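Local coordinates for protein pectate lyase (Paenibacillus sp. 0602, PDB 5GT5) that cleaves polygalacturonate and partly methylated pectin by endo-acting beta-elimination, probably with the help of calcium, as a secreted polysaccharide lyase of family 1, at residues N35-A40 / E64-A69; L60-I65 / G90-T95; A75-A80 / N149-I154; S110-A115 / R128-D133; E134-D139 / F169-D174. The protein carries 1 engineered substitution. All coordinates share one frame; numbering follows the deposited sequence. Where two conformers were deposited one is given.

Interaction 1: N35-A40 / E64-A69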
# COMPACT_ATOMS: atom_id res chain seq x y z
N ASN A 35 20.74 18.89 14.38
CA ASN A 35 20.01 20.12 14.61
C ASN A 35 18.86 20.24 13.63
O ASN A 35 18.69 19.36 12.77
CB ASN A 35 20.98 21.31 14.54
CG ASN A 35 21.64 21.44 13.19
OD1 ASN A 35 20.99 21.42 12.15
ND2 ASN A 35 22.97 21.59 13.21
N ALA A 36 18.07 21.30 13.77
CA ALA A 36 16.86 21.47 12.97
C ALA A 36 17.17 21.64 11.49
O ALA A 36 16.40 21.18 10.64
CB ALA A 36 16.05 22.64 13.47
N THR A 37 18.28 22.30 11.16
CA THR A 37 18.62 22.48 9.74
C THR A 37 18.93 21.15 9.06
O THR A 37 18.45 20.91 7.95
CB THR A 37 19.80 23.43 9.59
OG1 THR A 37 19.49 24.67 10.23
CG2 THR A 37 20.08 23.70 8.11
N ASP A 38 19.70 20.30 9.72
CA ASP A 38 19.95 18.94 9.24
C ASP A 38 18.64 18.22 9.01
O ASP A 38 18.47 17.56 7.99
CB ASP A 38 20.76 18.10 10.23
CG ASP A 38 22.16 18.65 10.49
OD1 ASP A 38 22.74 19.39 9.64
OD2 ASP A 38 22.67 18.29 11.56
N LEU A 39 17.69 18.36 9.93
CA LEU A 39 16.42 17.66 9.77
C LEU A 39 15.64 18.21 8.58
O LEU A 39 15.05 17.45 7.79
CB LEU A 39 15.59 17.80 11.04
CG LEU A 39 14.33 16.91 11.09
CD1 LEU A 39 14.71 15.44 11.04
CD2 LEU A 39 13.53 17.19 12.37
N ALA A 40 15.62 19.53 8.45
CA ALA A 40 14.93 20.17 7.35
C ALA A 40 15.49 19.74 6.00
O ALA A 40 14.74 19.49 5.05
CB ALA A 40 14.98 21.65 7.48
N GLU A 64 13.03 28.99 17.94
CA GLU A 64 14.33 28.61 18.45
C GLU A 64 15.24 27.96 17.42
O GLU A 64 16.44 27.79 17.66
CB GLU A 64 14.21 27.69 19.68
CG GLU A 64 13.46 26.39 19.38
CD GLU A 64 13.26 25.52 20.60
OE1 GLU A 64 13.85 25.79 21.68
OE2 GLU A 64 12.48 24.52 20.46
N ILE A 65 14.66 27.52 16.31
CA ILE A 65 15.45 26.86 15.28
C ILE A 65 16.23 27.86 14.45
O ILE A 65 15.88 29.04 14.41
CB ILE A 65 14.57 25.95 14.38
CG1 ILE A 65 13.54 26.78 13.61
CG2 ILE A 65 13.94 24.86 15.25
CD1 ILE A 65 12.56 25.97 12.70
N PRO A 66 17.30 27.39 13.78
CA PRO A 66 18.03 28.33 12.93
C PRO A 66 17.16 28.87 11.81
O PRO A 66 16.24 28.17 11.35
CB PRO A 66 19.18 27.47 12.36
CG PRO A 66 19.36 26.39 13.33
CD PRO A 66 17.99 26.10 13.92
N SER A 67 17.45 30.09 11.35
CA SER A 67 16.72 30.67 10.23
C SER A 67 16.71 29.75 9.01
O SER A 67 15.72 29.67 8.31
CB SER A 67 17.29 32.03 9.82
OG SER A 67 17.30 32.94 10.91
N ALA A 68 17.81 29.04 8.79
CA ALA A 68 17.91 28.15 7.63
C ALA A 68 16.93 26.98 7.71
O ALA A 68 16.62 26.33 6.70
CB ALA A 68 19.31 27.63 7.50
N ALA A 69 16.44 26.70 8.92
CA ALA A 69 15.46 25.60 9.08
C ALA A 69 14.04 26.10 8.92
O ALA A 69 13.11 25.29 8.88
CB ALA A 69 15.65 24.94 10.47
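Ala36 CB points toward the 64-69 loop and lies 3.5 Å from Ile65 CG2. The ring carbon CD of Pro66 and the methyl of Ala69 also touch this alanine. Ile65 presents its CG2 branch because that methyl lies beside its own backbone N, while CG1 takes the position between N and carbonyl carbon (chi1 63°). One helical position on, Thr37 crosses Pro66 at a slant, OG1 against ring carbons CB and CG and 3.5 Å from Pro66 CB, and its CG2 reaches the methyl of Ala68. The methyl of Ala69 rests on the peptide link between Ala36 and Thr37, with Ala69 CB 3.8 Å from Thr37 N. The first turn of helix 36-43 thus sits on a short 3-10 turn, next to the parallel beta-helix expected of a family 1 lyase, and Phe74 of strand 74-76 packs against Ala36, Ala40 and Ile65. Asn35 is the N-cap of the helix; its OD1 accepts a nearly straight bond from Asp38 N at 3.0 Å (172°). No hydrogen bond joins the two segments, and a turn further along the helix Ala40 CB approaches Ala69 CB at a longer 4.5 Å.

Interaction 2: L60-I65 / G90-T95; sequences LGWNEI and GVSKIT
With chi1 at -63°, Ser92 holds OG beside its own backbone N, and from there the hydroxyl reaches across to Leu60 O, donating a 2.7 Å hydrogen bond that lies in the carbonyl plane. Trp62 is set differently, CG anti to its N (chi1 -174°), which carries the indole off past the serine while Trp62 CB stays 3.7 Å from Ser92 OG; the same oxygen lies at the edge of the ring, in its plane. Further along, the CD1 methyls of Leu60 and Ile94 touch at 3.8 Å, the two side chains crossing at about a right angle.

The turn after strand 58-59 here packs against the start of strand 92-97 in the parallel beta-helix, and where the backbones come closest there are glycines on both segments. Gly61 CA sits 3.2 Å from Gly90 O in a CH...O contact, and a beta carbon on either glycine would run into the opposite backbone; Gly90 also has positive phi as it leaves helix 84-89. Asn63 ND2 lies 3.6 Å from Gly90 CA. Within the turn, Gly61 O accepts from both Glu64 N and Ile65 N, and Gly61 N donates to Glu64 OE2. Helix 36-43 covers Leu60 and Ile94 through Leu39, while Ala115 of the adjoining strand 115-120 touches both and Phe74 of strand 74-76 packs on Ile94.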
# COMPACT_ATOMS: atom_id res chain seq x y z
N LEU A 60 12.71 21.97 18.49
CA LEU A 60 12.29 22.26 17.13
C LEU A 60 11.21 23.35 17.00
O LEU A 60 10.54 23.47 15.98
CB LEU A 60 11.83 20.95 16.44
CG LEU A 60 12.88 19.85 16.37
CD1 LEU A 60 12.28 18.59 15.75
CD2 LEU A 60 14.11 20.32 15.56
N GLY A 61 11.05 24.16 18.05
CA GLY A 61 10.09 25.25 17.97
C GLY A 61 10.45 26.31 16.95
O GLY A 61 11.64 26.58 16.72
N TRP A 62 9.44 26.92 16.35
CA TRP A 62 9.64 27.84 15.22
C TRP A 62 10.54 29.03 15.58
O TRP A 62 11.30 29.49 14.72
CB TRP A 62 8.29 28.32 14.72
CG TRP A 62 8.34 29.14 13.50
CD1 TRP A 62 8.16 30.49 13.42
CD2 TRP A 62 8.58 28.69 12.17
NE1 TRP A 62 8.25 30.90 12.11
CE2 TRP A 62 8.51 29.80 11.32
CE3 TRP A 62 8.84 27.43 11.60
CZ2 TRP A 62 8.71 29.71 9.94
CZ3 TRP A 62 9.02 27.33 10.24
CH2 TRP A 62 8.95 28.47 9.43
N ASN A 63 10.49 29.51 16.82
CA ASN A 63 11.34 30.63 17.25
C ASN A 63 12.73 30.27 17.75
O ASN A 63 13.55 31.17 17.99
CB ASN A 63 10.64 31.45 18.35
CG ASN A 63 9.30 31.96 17.91
OD1 ASN A 63 9.10 32.30 16.74
ND2 ASN A 63 8.36 32.05 18.85
N GLU A 64 13.03 28.99 17.94
CA GLU A 64 14.33 28.61 18.45
C GLU A 64 15.24 27.96 17.42
O GLU A 64 16.44 27.79 17.66
CB GLU A 64 14.21 27.69 19.68
CG GLU A 64 13.46 26.39 19.38
CD GLU A 64 13.26 25.52 20.60
OE1 GLU A 64 13.85 25.79 21.68
OE2 GLU A 64 12.48 24.52 20.46
N ILE A 65 14.66 27.52 16.31
CA ILE A 65 15.45 26.86 15.28
C ILE A 65 16.23 27.86 14.45
O ILE A 65 15.88 29.04 14.41
CB ILE A 65 14.57 25.95 14.38
CG1 ILE A 65 13.54 26.78 13.61
CG2 ILE A 65 13.94 24.86 15.25
CD1 ILE A 65 12.56 25.97 12.70
N GLY A 90 8.23 28.82 20.48
CA GLY A 90 7.33 28.60 19.38
C GLY A 90 7.13 27.10 19.20
O GLY A 90 7.70 26.27 19.92
N VAL A 91 6.32 26.77 18.21
CA VAL A 91 5.97 25.38 17.90
C VAL A 91 5.95 25.26 16.38
O VAL A 91 5.39 26.10 15.68
CB VAL A 91 4.58 25.02 18.49
CG1 VAL A 91 4.14 23.64 18.06
CG2 VAL A 91 4.60 25.11 20.03
N SER A 92 6.59 24.22 15.87
CA SER A 92 6.62 23.97 14.42
C SER A 92 5.74 22.81 14.04
O SER A 92 5.34 21.98 14.88
CB SER A 92 8.05 23.64 13.98
OG SER A 92 8.93 24.73 14.21
N LYS A 93 5.40 22.76 12.75
CA LYS A 93 4.81 21.58 12.14
C LYS A 93 5.75 21.12 11.05
O LYS A 93 6.11 21.89 10.17
CB LYS A 93 3.44 21.88 11.53
CG LYS A 93 2.81 20.63 10.96
CD LYS A 93 1.49 20.90 10.26
CE LYS A 93 0.38 21.00 11.27
NZ LYS A 93 -0.95 21.16 10.59
N ILE A 94 6.17 19.85 11.13
CA ILE A 94 7.13 19.29 10.17
C ILE A 94 6.40 18.28 9.32
O ILE A 94 5.86 17.29 9.84
CB ILE A 94 8.29 18.62 10.90
CG1 ILE A 94 9.00 19.62 11.84
CG2 ILE A 94 9.24 18.05 9.87
CD1 ILE A 94 9.88 18.99 12.88
N THR A 95 6.31 18.56 8.02
CA THR A 95 5.53 17.72 7.12
C THR A 95 6.42 16.85 6.24
O THR A 95 7.13 17.38 5.37
CB THR A 95 4.59 18.56 6.23
OG1 THR A 95 3.69 19.29 7.07
CG2 THR A 95 3.75 17.65 5.34

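Interaction 3: A75-A80 / N149-I154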
# COMPACT_ATOMS: atom_id res chain seq x y z
N ALA A 75 7.12 24.42 9.14
CA ALA A 75 6.27 25.60 9.07
C ALA A 75 5.92 25.99 10.49
O ALA A 75 5.99 25.17 11.40
CB ALA A 75 5.02 25.31 8.31
N LYS A 76 5.54 27.25 10.67
CA LYS A 76 5.06 27.68 11.98
C LYS A 76 3.70 27.03 12.25
O LYS A 76 2.81 27.04 11.39
CB LYS A 76 4.91 29.21 12.02
CG LYS A 76 4.61 29.74 13.41
CD LYS A 76 4.35 31.25 13.42
CE LYS A 76 2.97 31.56 12.83
NZ LYS A 76 1.79 31.03 13.62
N HIS A 77 3.55 26.44 13.43
CA HIS A 77 2.26 25.89 13.84
C HIS A 77 1.39 26.99 14.47
O HIS A 77 1.82 28.14 14.58
CB HIS A 77 2.49 24.78 14.87
CG HIS A 77 1.50 23.65 14.78
ND1 HIS A 77 0.15 23.83 14.53
CD2 HIS A 77 1.68 22.31 14.90
CE1 HIS A 77 -0.44 22.66 14.50
NE2 HIS A 77 0.46 21.72 14.72
N ASN A 78 0.16 26.65 14.85
CA ASN A 78 -0.63 27.60 15.60
C ASN A 78 0.11 28.02 16.87
O ASN A 78 0.77 27.20 17.53
CB ASN A 78 -1.98 26.98 15.95
CG ASN A 78 -2.80 26.69 14.72
OD1 ASN A 78 -2.94 27.56 13.84
ND2 ASN A 78 -3.37 25.49 14.63
N ASP A 79 -0.01 29.30 17.19
CA ASP A 79 0.76 29.92 18.25
C ASP A 79 0.51 29.32 19.62
O ASP A 79 -0.63 28.97 19.95
CB ASP A 79 0.40 31.40 18.34
CG ASP A 79 1.00 32.22 17.22
OD1 ASP A 79 1.88 31.71 16.49
OD2 ASP A 79 0.58 33.39 17.07
N ALA A 80 1.57 29.23 20.41
CA ALA A 80 1.41 28.96 21.83
C ALA A 80 0.78 30.20 22.45
O ALA A 80 1.25 31.34 22.23
CB ALA A 80 2.76 28.64 22.45
N ASN A 149 -5.47 24.84 19.18
CA ASN A 149 -4.09 24.73 18.71
C ASN A 149 -3.85 23.63 17.69
O ASN A 149 -2.99 23.77 16.80
CB ASN A 149 -3.13 24.51 19.88
CG ASN A 149 -3.06 25.70 20.82
OD1 ASN A 149 -3.97 26.55 20.84
ND2 ASN A 149 -1.97 25.78 21.59
N ASP A 150 -4.58 22.53 17.83
CA ASP A 150 -4.47 21.40 16.90
C ASP A 150 -3.06 20.83 16.86
O ASP A 150 -2.59 20.42 15.80
CB ASP A 150 -4.95 21.77 15.48
CG ASP A 150 -6.41 22.19 15.43
OD1 ASP A 150 -7.22 21.78 16.29
OD2 ASP A 150 -6.75 22.95 14.51
N TRP A 151 -2.36 20.83 17.99
CA TRP A 151 -1.04 20.22 18.06
C TRP A 151 -1.12 18.74 18.40
O TRP A 151 -1.65 18.38 19.46
CB TRP A 151 -0.19 20.88 19.15
CG TRP A 151 0.07 22.36 19.08
CD1 TRP A 151 0.01 23.20 17.98
CD2 TRP A 151 0.48 23.17 20.18
NE1 TRP A 151 0.36 24.48 18.35
CE2 TRP A 151 0.64 24.49 19.69
CE3 TRP A 151 0.72 22.92 21.54
CZ2 TRP A 151 1.06 25.54 20.51
CZ3 TRP A 151 1.12 23.96 22.35
CH2 TRP A 151 1.26 25.26 21.84
N ASP A 152 -0.60 17.87 17.52
CA ASP A 152 -0.58 16.43 17.72
C ASP A 152 0.84 15.97 17.50
O ASP A 152 1.54 16.54 16.66
CB ASP A 152 -1.48 15.74 16.67
CG ASP A 152 -2.80 16.47 16.48
OD1 ASP A 152 -3.71 16.24 17.27
OD2 ASP A 152 -2.92 17.27 15.53
N TYR A 153 1.33 14.96 18.21
CA TYR A 153 2.71 14.56 17.96
C TYR A 153 2.92 13.99 16.56
O TYR A 153 3.85 14.36 15.87
CB TYR A 153 3.21 13.56 19.00
CG TYR A 153 3.53 14.17 20.33
CD1 TYR A 153 4.58 15.10 20.44
CD2 TYR A 153 2.87 13.77 21.47
CE1 TYR A 153 4.89 15.64 21.67
CE2 TYR A 153 3.19 14.31 22.71
CZ TYR A 153 4.21 15.22 22.79
OH TYR A 153 4.50 15.77 24.02
N ILE A 154 2.07 13.06 16.15
CA ILE A 154 2.19 12.46 14.81
C ILE A 154 0.80 12.34 14.22
O ILE A 154 -0.12 11.83 14.89
CB ILE A 154 2.84 11.07 14.84
CG1 ILE A 154 4.25 11.15 15.43
CG2 ILE A 154 2.89 10.47 13.43
CD1 ILE A 154 4.93 9.78 15.59
O HOH W 1 -0.32 19.00 14.75
O HOH W 2 -3.17 28.48 18.92
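This is a mixed aromatic and polar contact between two loops: the one leaving strand 74-76, at the margin of a sheet of the beta-helix, and the one leading into strand 154-157 with the probable calcium ligand Asp152. At its centre His77 and Trp151 form a T-shaped pair, the indole edge directed at the imidazole face with the planes at 67° and Trp151 CD1 3.4 Å above the His77 ring, over its centre. The indole NE1 of Trp151 donates to Asn78 O at 2.9 Å, the acceptor lying in the ring plane, and the far corner CH2 of Trp151 packs on Ala80 CB at 3.7 Å. Asn78 answers with its own amide: CG beside the backbone N (chi1 -65°) sends Asn78 ND2 to Asn149 O, 2.8 Å away in a nearly straight bond that comes from above the carbonyl plane.

The imidazole is fixed by more than stacking. His77 ND1 accepts from Asn78 N at 2.8 Å, and the other ring nitrogen, NE2, meets a water, 2.8 Å off and in the ring plane, that also binds Asp150 O and Asp152 N. Were His77 replaced by alanine, the Trp151 edge would probably lose the face it meets, and the water one of its partners. Asn149, whose ND2 is hydrogen-bonded to Glu137 OE2, shares a second water with Asp79 O through a weak bond to OD1. His77 ND1 acts as an acceptor, which would be consistent with a neutral ring, and through the first water the histidine is linked to the backbone of a likely calcium ligand.

Interaction 4: S110-A115 / R128-D133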
# COMPACT_ATOMS: atom_id res chain seq x y z
N SER A 110 16.51 9.72 21.76
CA SER A 110 16.50 11.18 21.69
C SER A 110 15.07 11.72 21.68
O SER A 110 14.13 11.07 21.20
CB SER A 110 17.21 11.66 20.43
OG SER A 110 18.62 11.38 20.51
N LYS A 111 14.93 12.94 22.17
CA LYS A 111 13.64 13.63 22.29
C LYS A 111 13.39 14.59 21.14
O LYS A 111 14.32 15.28 20.67
CB LYS A 111 13.55 14.41 23.61
CG LYS A 111 13.60 13.53 24.84
CD LYS A 111 13.60 14.39 26.10
CE LYS A 111 13.82 13.52 27.32
NZ LYS A 111 13.57 14.29 28.57
N ILE A 112 12.15 14.64 20.69
CA ILE A 112 11.66 15.60 19.69
C ILE A 112 10.72 16.54 20.43
O ILE A 112 9.66 16.10 20.89
CB ILE A 112 10.86 14.88 18.59
CG1 ILE A 112 11.73 13.81 17.89
CG2 ILE A 112 10.30 15.87 17.56
CD1 ILE A 112 12.92 14.37 17.20
N LYS A 113 11.10 17.81 20.56
CA LYS A 113 10.36 18.78 21.38
C LYS A 113 9.87 19.97 20.57
O LYS A 113 10.57 20.44 19.67
CB LYS A 113 11.23 19.29 22.53
CG LYS A 113 11.59 18.22 23.55
CD LYS A 113 12.25 18.86 24.80
CE LYS A 113 13.74 18.96 24.64
NZ LYS A 113 14.36 20.04 25.51
N HIS A 114 8.66 20.43 20.89
CA HIS A 114 8.11 21.69 20.38
C HIS A 114 7.72 21.60 18.94
O HIS A 114 7.66 22.62 18.24
CB HIS A 114 9.05 22.90 20.63
CG HIS A 114 9.64 22.88 22.00
ND1 HIS A 114 10.92 23.31 22.28
CD2 HIS A 114 9.13 22.38 23.15
CE1 HIS A 114 11.16 23.12 23.57
NE2 HIS A 114 10.09 22.57 24.12
N ALA A 115 7.43 20.39 18.48
CA ALA A 115 7.01 20.21 17.07
C ALA A 115 6.07 19.06 16.85
O ALA A 115 6.22 17.98 17.44
CB ALA A 115 8.20 20.09 16.11
N ARG A 128 11.25 4.98 14.92
CA ARG A 128 11.59 4.16 16.09
C ARG A 128 12.52 4.81 17.08
O ARG A 128 13.44 5.59 16.74
CB ARG A 128 12.20 2.81 15.65
CG ARG A 128 11.21 1.94 14.88
CD ARG A 128 11.88 0.67 14.40
NE ARG A 128 11.89 -0.39 15.42
CZ ARG A 128 12.51 -1.56 15.27
NH1 ARG A 128 13.26 -1.78 14.19
NH2 ARG A 128 12.40 -2.50 16.21
N ASN A 129 12.31 4.44 18.35
CA ASN A 129 13.22 4.83 19.45
C ASN A 129 13.37 6.33 19.63
O ASN A 129 14.50 6.84 19.84
CB ASN A 129 14.59 4.16 19.31
CG ASN A 129 15.26 3.99 20.65
OD1 ASN A 129 14.58 3.81 21.66
ND2 ASN A 129 16.58 4.02 20.67
N LEU A 130 12.25 7.04 19.53
CA LEU A 130 12.21 8.48 19.77
C LEU A 130 11.19 8.80 20.85
O LEU A 130 10.14 8.13 20.96
CB LEU A 130 11.83 9.21 18.51
CG LEU A 130 12.90 9.09 17.44
CD1 LEU A 130 12.29 9.48 16.12
CD2 LEU A 130 14.04 10.03 17.80
N GLU A 131 11.51 9.79 21.67
CA GLU A 131 10.59 10.31 22.67
C GLU A 131 10.09 11.68 22.22
O GLU A 131 10.85 12.49 21.69
CB GLU A 131 11.25 10.39 24.05
CG GLU A 131 10.32 11.03 25.10
CD GLU A 131 10.76 10.80 26.53
OE1 GLU A 131 11.85 10.24 26.77
OE2 GLU A 131 10.02 11.23 27.44
N PHE A 132 8.79 11.90 22.39
CA PHE A 132 8.11 13.09 21.96
C PHE A 132 7.59 13.82 23.19
O PHE A 132 6.90 13.22 24.04
CB PHE A 132 6.95 12.70 21.03
CG PHE A 132 7.41 12.04 19.77
CD1 PHE A 132 7.68 10.68 19.74
CD2 PHE A 132 7.59 12.78 18.63
CE1 PHE A 132 8.14 10.08 18.53
CE2 PHE A 132 8.00 12.20 17.44
CZ PHE A 132 8.30 10.85 17.39
N ASP A 133 7.93 15.11 23.31
CA ASP A 133 7.62 15.83 24.54
C ASP A 133 7.42 17.32 24.27
O ASP A 133 7.82 17.84 23.21
CB ASP A 133 8.73 15.63 25.59
CG ASP A 133 8.27 15.86 27.03
OD1 ASP A 133 7.07 16.12 27.28
OD2 ASP A 133 9.15 15.78 27.92
O HOH W 3 10.63 13.56 28.69
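Lys111 pairs with Glu131, Ile112 with Phe132 and Lys113 with Asp133 where strands 111-113 and 131-133 run parallel. Ile112 uses both its backbone N and its O: Ile112 N gives to Glu131 O at 2.7 Å, and Ile112 O takes from Asp133 N at 3.1 Å; Glu131 N gives to Ser110 O to complete the set. CH...O contacts fill the gaps, the shortest from Lys111 CA to the same Glu131 O at 3.1 Å.

Apolar packing lies on the face carrying Ile112 and Phe132. The two side chains stand side by side, pointing the same way, with Ile112 CB 3.9 Å from Phe132 CD2, and Leu130 CD2 adds a looser touch on Ile112 CG1.

Charged groups occupy the face of Lys111, Glu131 and Asp133. With Glu131 CG anti to the backbone N (chi1 176°), its chain lies alongside the extended one of Lys111 and the methylenes touch, while Lys111 NZ remains 4.8 Å from Glu131 OE1. A water replaces direct pairing: it accepts from Lys111 NZ at 3.0 Å and lies within donating distance of Glu131 OE2 and Asp133 OD2. The lysine charge probably eases the closeness of the two carboxylates. Glu131 OE2 also binds Asn170 ND2.

Such stacking of short parallel strands from successive coils is the hallmark of the parallel beta-helix of pectate lyases. Strand 58-59 continues the parallel stack beyond 111-113, strand 168-169 does so beyond 131-133, and Phe132 stacks on Phe169 of that next coil.

Interaction 5: E134-D139 / F169-D174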
# COMPACT_ATOMS: atom_id res chain seq x y z
N GLU A 134 6.80 17.99 25.25
CA GLU A 134 6.64 19.44 25.28
C GLU A 134 5.85 19.99 24.10
O GLU A 134 6.32 20.82 23.31
CB GLU A 134 8.01 20.14 25.49
CG GLU A 134 8.68 19.65 26.77
CD GLU A 134 9.95 20.40 27.16
OE1 GLU A 134 10.33 21.40 26.51
OE2 GLU A 134 10.58 19.93 28.13
N LEU A 135 4.65 19.45 23.97
CA LEU A 135 3.70 19.84 22.94
C LEU A 135 2.29 19.97 23.55
O LEU A 135 1.29 19.78 22.85
CB LEU A 135 3.70 18.84 21.76
CG LEU A 135 3.10 19.37 20.45
CD1 LEU A 135 3.93 20.51 19.86
CD2 LEU A 135 2.99 18.26 19.43
N TRP A 136 2.23 20.33 24.83
CA TRP A 136 0.96 20.59 25.51
C TRP A 136 1.01 21.97 26.16
O TRP A 136 2.07 22.38 26.65
CB TRP A 136 0.66 19.53 26.58
CG TRP A 136 -0.59 19.81 27.41
CD1 TRP A 136 -1.88 19.40 27.14
CD2 TRP A 136 -0.66 20.58 28.62
NE1 TRP A 136 -2.73 19.86 28.13
CE2 TRP A 136 -2.02 20.59 29.04
CE3 TRP A 136 0.30 21.26 29.39
CZ2 TRP A 136 -2.43 21.26 30.19
CZ3 TRP A 136 -0.10 21.92 30.54
CH2 TRP A 136 -1.45 21.93 30.92
N GLU A 137 -0.12 22.67 26.18
CA GLU A 137 -0.30 23.86 27.02
C GLU A 137 -1.75 23.91 27.45
O GLU A 137 -2.59 23.22 26.89
CB GLU A 137 0.12 25.15 26.30
CG GLU A 137 -0.82 25.54 25.15
CD GLU A 137 -0.49 26.91 24.59
OE1 GLU A 137 0.59 27.46 24.94
OE2 GLU A 137 -1.30 27.43 23.80
N TRP A 138 -2.01 24.68 28.50
CA TRP A 138 -3.34 24.87 29.04
C TRP A 138 -4.26 25.58 28.04
O TRP A 138 -3.85 26.49 27.32
CB TRP A 138 -3.17 25.69 30.33
CG TRP A 138 -4.44 26.13 31.03
CD1 TRP A 138 -5.09 27.32 30.87
CD2 TRP A 138 -5.19 25.38 32.01
NE1 TRP A 138 -6.19 27.37 31.70
CE2 TRP A 138 -6.27 26.20 32.41
CE3 TRP A 138 -5.03 24.12 32.60
CZ2 TRP A 138 -7.22 25.79 33.36
CZ3 TRP A 138 -5.97 23.71 33.57
CH2 TRP A 138 -7.06 24.54 33.93
N ASP A 139 -5.52 25.15 28.01
CA ASP A 139 -6.48 25.75 27.09
C ASP A 139 -7.45 26.73 27.75
O ASP A 139 -8.44 26.31 28.37
CB ASP A 139 -7.30 24.66 26.42
CG ASP A 139 -8.40 25.21 25.58
OD1 ASP A 139 -8.27 26.35 25.05
OD2 ASP A 139 -9.45 24.51 25.47
N PHE A 169 5.59 8.90 24.24
CA PHE A 169 4.81 10.12 24.03
C PHE A 169 4.35 10.63 25.38
O PHE A 169 3.86 9.86 26.20
CB PHE A 169 3.61 9.83 23.14
CG PHE A 169 3.97 9.30 21.78
CD1 PHE A 169 4.23 7.94 21.60
CD2 PHE A 169 4.08 10.16 20.70
CE1 PHE A 169 4.54 7.44 20.35
CE2 PHE A 169 4.41 9.67 19.44
CZ PHE A 169 4.64 8.31 19.26
N ASN A 170 4.52 11.94 25.58
CA ASN A 170 4.10 12.62 26.80
C ASN A 170 2.81 13.39 26.53
O ASN A 170 2.10 13.06 25.59
CB ASN A 170 5.24 13.52 27.28
CG ASN A 170 6.45 12.74 27.74
OD1 ASN A 170 6.54 12.35 28.92
ND2 ASN A 170 7.40 12.51 26.83
N LYS A 171 2.52 14.45 27.27
CA LYS A 171 1.27 15.18 27.06
C LYS A 171 1.28 15.89 25.72
O LYS A 171 2.30 16.44 25.27
CB LYS A 171 1.09 16.23 28.16
CG LYS A 171 0.73 15.68 29.53
CD LYS A 171 -0.74 15.72 29.76
CE LYS A 171 -1.26 17.17 29.97
NZ LYS A 171 -2.75 16.99 29.96
N ALA A 172 0.12 15.91 25.07
CA ALA A 172 -0.08 16.73 23.89
C ALA A 172 -1.38 17.50 24.03
O ALA A 172 -2.34 17.03 24.62
CB ALA A 172 -0.13 15.86 22.60
N TYR A 173 -1.39 18.69 23.44
CA TYR A 173 -2.58 19.52 23.41
C TYR A 173 -3.76 18.75 22.84
O TYR A 173 -4.84 18.74 23.44
CB TYR A 173 -2.29 20.80 22.62
CG TYR A 173 -3.41 21.80 22.53
CD1 TYR A 173 -4.45 21.60 21.62
CD2 TYR A 173 -3.45 22.93 23.34
CE1 TYR A 173 -5.50 22.50 21.51
CE2 TYR A 173 -4.49 23.88 23.21
CZ TYR A 173 -5.52 23.63 22.31
OH TYR A 173 -6.54 24.53 22.15
N ASP A 174 -3.56 18.12 21.69
CA ASP A 174 -4.60 17.31 21.06
C ASP A 174 -4.16 15.84 21.08
O ASP A 174 -3.98 15.26 22.15
CB ASP A 174 -4.86 17.87 19.64
CG ASP A 174 -6.14 17.39 19.00
OD1 ASP A 174 -6.95 16.69 19.64
OD2 ASP A 174 -6.36 17.78 17.82
O HOH W 4 3.86 18.28 26.64
O HOH W 5 -5.01 18.73 29.92
O HOH W 6 -6.31 26.78 23.29
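Trp136 and Lys171 form the compact core of this contact between two loops of successive coils of the parallel beta-helix, just before the likely calcium ligand Asp174. The lysine chain, bent at chi2 and chi3, folds back along the indole and places Lys171 CE over one face of Trp136, 3.5 Å from the centroid of the five-membered ring and only 4° off its normal, a CH-pi contact. Lys171 NZ follows as a cation-pi partner at 3.8 Å from that centroid, held further by Ser240 O and a water that Trp136 NE1 meets weakly. The opposite face takes Trp138 N. On the backbone, Tyr173 N donates to Leu135 O at 3.0 Å. A leucine in place of Trp136 would probably deprive the Lys171 ammonium of its aromatic face and leave its bent chain freer to turn.

The other end is looser, its polar groups bridged by water. Tyr173 CD2 passes 3.7 Å from Glu137 O, a buried carbonyl without a polar partner. Lys148 and Asn149 N are further polar partners of Tyr173 OH, and Thr142 holds Asp139 OD2. The Tyr173 hydroxyl and Asp139 OD1 remain 3.8 Å apart, and the water between them lies 2.7 Å from Asp139 OD1.

In the fold
From the N terminus, interaction 1 closes the first loop, setting helix 36-43 against the loop after strand 58-59. Interaction 2 begins on that same loop, sharing Glu64 and Ile65, and ties it to strand 92-97. Before it closes, interaction 3 opens at 75-80, so the two cross; backbone bonds between strands 74-76 and 92-97 join them. Interaction 4, the strand pair 111-113 and 131-133, is nested inside the long loop that interaction 3 closes. Interaction 5 opens at 134-139 and crosses interaction 3, meeting it beside the probable calcium site. His114 connects interaction 4 to Glu64 on one side and to Glu134 of interaction 5 on the other.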